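Local coordinates for transcriptional regulator, MarR family (Silicibacter pomeroyi DSS-3, PDB 3BOQ), which probably acts as a DNA-binding transcription factor of the MarR family, working as a dimer of winged-helix subunits, at residues G33-Q38 / N124-E129. Numbering follows the deposited sequence.
Sequences GDLNRQ and NRILAE
I126 is directed toward helix 12-43 and sets its CG2 methyl between L35 and Q38, one turn apart on that helix, while CG1 and CD1 lie against Q38. CG2 does most of the touching: it lies 3.7 Å from L35 CD1 and 3.8 Å from Q38 CB. The other branch, CG1 anti to its own carbonyl carbon (chi1 -67°), runs along Q38 and sets CD1 3.8 Å from the backbone C of Q38. Q38 slides past in the opposite direction, its aliphatic stem and then its amide lying alongside the isoleucine, with NE2 3.8 Å from I126 CG2. The L35 side chain crosses that of I126 at a slant; with CG anti to the backbone N (chi1 -168°), its two methyls reach over to the partner helix, CD1 against I126 and CD2 4.3 Å from L127 CD1. The helix segments run roughly antiparallel at 142°, their axes 9.8 Å apart. L39 and E42 of the same helix also touch I126, and E42 OE1 takes a salt bridge from R125 NH1; W21 of the second subunit packs on L35 and L127, tying this seam to the dimer interface. An alanine at I126 would lack CG2 and CD1 and would probably open a gap between L35 CD1 and Q38. The segments meet by van der Waals packing, glutamine amide included, so the contact depends on side-chain size and rotation.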
loop_
_atom_site.group_PDB
_atom_site.type_symbol
_atom_site.label_atom_id
_atom_site.label_comp_id
_atom_site.label_asym_id
_atom_site.label_seq_id
_atom_site.Cartn_x
_atom_site.Cartn_y
_atom_site.Cartn_z
ATOM N N GLY B 33 4.148 0.025 7.282
ATOM C CA GLY B 33 4.549 0.942 8.333
ATOM C C GLY B 33 5.685 0.440 9.223
ATOM O O GLY B 33 6.562 1.210 9.635
ATOM N N ASP B 34 5.670 -0.855 9.520
ATOM C CA ASP B 34 6.614 -1.437 10.457
ATOM C C ASP B 34 7.886 -1.850 9.786
ATOM O O ASP B 34 8.956 -1.616 10.329
ATOM C CB ASP B 34 6.005 -2.655 11.107
ATOM C CG ASP B 34 5.371 -2.338 12.427
ATOM O OD1 ASP B 34 4.806 -1.217 12.567
ATOM O OD2 ASP B 34 5.438 -3.218 13.326
ATOM N N LEU B 35 7.751 -2.491 8.623
ATOM C CA LEU B 35 8.852 -2.828 7.760
ATOM C C LEU B 35 9.652 -1.579 7.473
ATOM O O LEU B 35 10.835 -1.555 7.722
ATOM C CB LEU B 35 8.327 -3.420 6.463
ATOM C CG LEU B 35 9.276 -4.118 5.501
ATOM C CD1 LEU B 35 10.217 -5.099 6.241
ATOM C CD2 LEU B 35 8.510 -4.852 4.406
ATOM N N ASN B 36 9.000 -0.539 6.977
ATOM C CA ASN B 36 9.630 0.758 6.721
ATOM C C ASN B 36 10.361 1.388 7.929
ATOM O O ASN B 36 11.538 1.761 7.825
ATOM C CB ASN B 36 8.607 1.736 6.151
ATOM C CG ASN B 36 9.245 2.975 5.598
ATOM O OD1 ASN B 36 10.056 2.903 4.674
ATOM N ND2 ASN B 36 8.885 4.134 6.152
ATOM N N ARG B 37 9.664 1.504 9.059
ATOM C CA ARG B 37 10.224 2.102 10.276
ATOM C C ARG B 37 11.400 1.286 10.825
ATOM O O ARG B 37 12.380 1.872 11.237
ATOM C CB ARG B 37 9.134 2.322 11.348
ATOM C CG ARG B 37 9.654 2.487 12.797
ATOM C CD ARG B 37 8.575 3.090 13.728
ATOM N NE ARG B 37 9.153 3.827 14.868
ATOM C CZ ARG B 37 8.634 4.944 15.394
ATOM N NH1 ARG B 37 7.514 5.476 14.897
ATOM N NH2 ARG B 37 9.237 5.541 16.420
ATOM N N GLN B 38 11.306 -0.044 10.820
ATOM C CA GLN B 38 12.430 -0.915 11.220
ATOM C C GLN B 38 13.621 -0.973 10.258
ATOM O O GLN B 38 14.757 -1.037 10.688
ATOM C CB GLN B 38 11.959 -2.329 11.555
ATOM C CG GLN B 38 11.156 -2.363 12.820
ATOM C CD GLN B 38 10.885 -3.769 13.268
ATOM O OE1 GLN B 38 11.790 -4.477 13.718
ATOM N NE2 GLN B 38 9.632 -4.189 13.161
ATOM N N ASN B 124 14.264 -9.141 5.113
ATOM C CA ASN B 124 13.700 -10.472 5.213
ATOM C C ASN B 124 13.609 -10.972 6.649
ATOM O O ASN B 124 12.701 -11.734 6.979
ATOM C CB ASN B 124 14.506 -11.467 4.364
ATOM C CG ASN B 124 14.435 -11.155 2.859
ATOM O OD1 ASN B 124 13.620 -10.351 2.416
ATOM N ND2 ASN B 124 15.292 -11.789 2.084
ATOM N N ARG B 125 14.554 -10.583 7.505
ATOM C CA ARG B 125 14.400 -10.813 8.931
ATOM C C ARG B 125 13.194 -10.009 9.514
ATOM O O ARG B 125 12.385 -10.557 10.253
ATOM C CB ARG B 125 15.722 -10.531 9.695
ATOM C CG ARG B 125 15.573 -10.714 11.214
ATOM C CD ARG B 125 16.845 -10.521 12.045
ATOM N NE ARG B 125 17.845 -9.695 11.384
ATOM C CZ ARG B 125 17.819 -8.361 11.317
ATOM N NH1 ARG B 125 16.825 -7.668 11.872
ATOM N NH2 ARG B 125 18.788 -7.719 10.675
ATOM N N ILE B 126 13.072 -8.725 9.176
ATOM C CA ILE B 126 11.997 -7.897 9.752
ATOM C C ILE B 126 10.624 -8.436 9.338
ATOM O O ILE B 126 9.714 -8.578 10.175
ATOM C CB ILE B 126 12.158 -6.374 9.409
ATOM C CG1 ILE B 126 13.409 -5.784 10.094
ATOM C CG2 ILE B 126 10.960 -5.574 9.870
ATOM C CD1 ILE B 126 14.064 -4.669 9.283
ATOM N N LEU B 127 10.494 -8.753 8.053
ATOM C CA LEU B 127 9.263 -9.295 7.509
ATOM C C LEU B 127 8.866 -10.624 8.193
ATOM O O LEU B 127 7.697 -10.781 8.652
ATOM C CB LEU B 127 9.360 -9.420 5.973
ATOM C CG LEU B 127 8.122 -9.828 5.164
ATOM C CD1 LEU B 127 6.976 -8.800 5.245
ATOM C CD2 LEU B 127 8.544 -10.051 3.712
ATOM N N ALA B 128 9.835 -11.545 8.281
ATOM C CA ALA B 128 9.691 -12.824 9.032
ATOM C C ALA B 128 9.230 -12.589 10.470
ATOM O O ALA B 128 8.255 -13.199 10.931
ATOM C CB ALA B 128 10.981 -13.633 9.016
ATOM N N GLU B 129 9.877 -11.650 11.149
ATOM C CA GLU B 129 9.461 -11.238 12.485
ATOM C C GLU B 129 8.045 -10.659 12.526
ATOM O O GLU B 129 7.262 -11.006 13.411
ATOM C CB GLU B 129 10.554 -10.370 13.144
ATOM C CG GLU B 129 11.935 -11.207 13.307
ATOM C CD GLU B 129 13.131 -10.438 13.917
ATOM O OE1 GLU B 129 13.356 -9.210 13.626
ATOM O OE2 GLU B 129 13.895 -11.079 14.677
#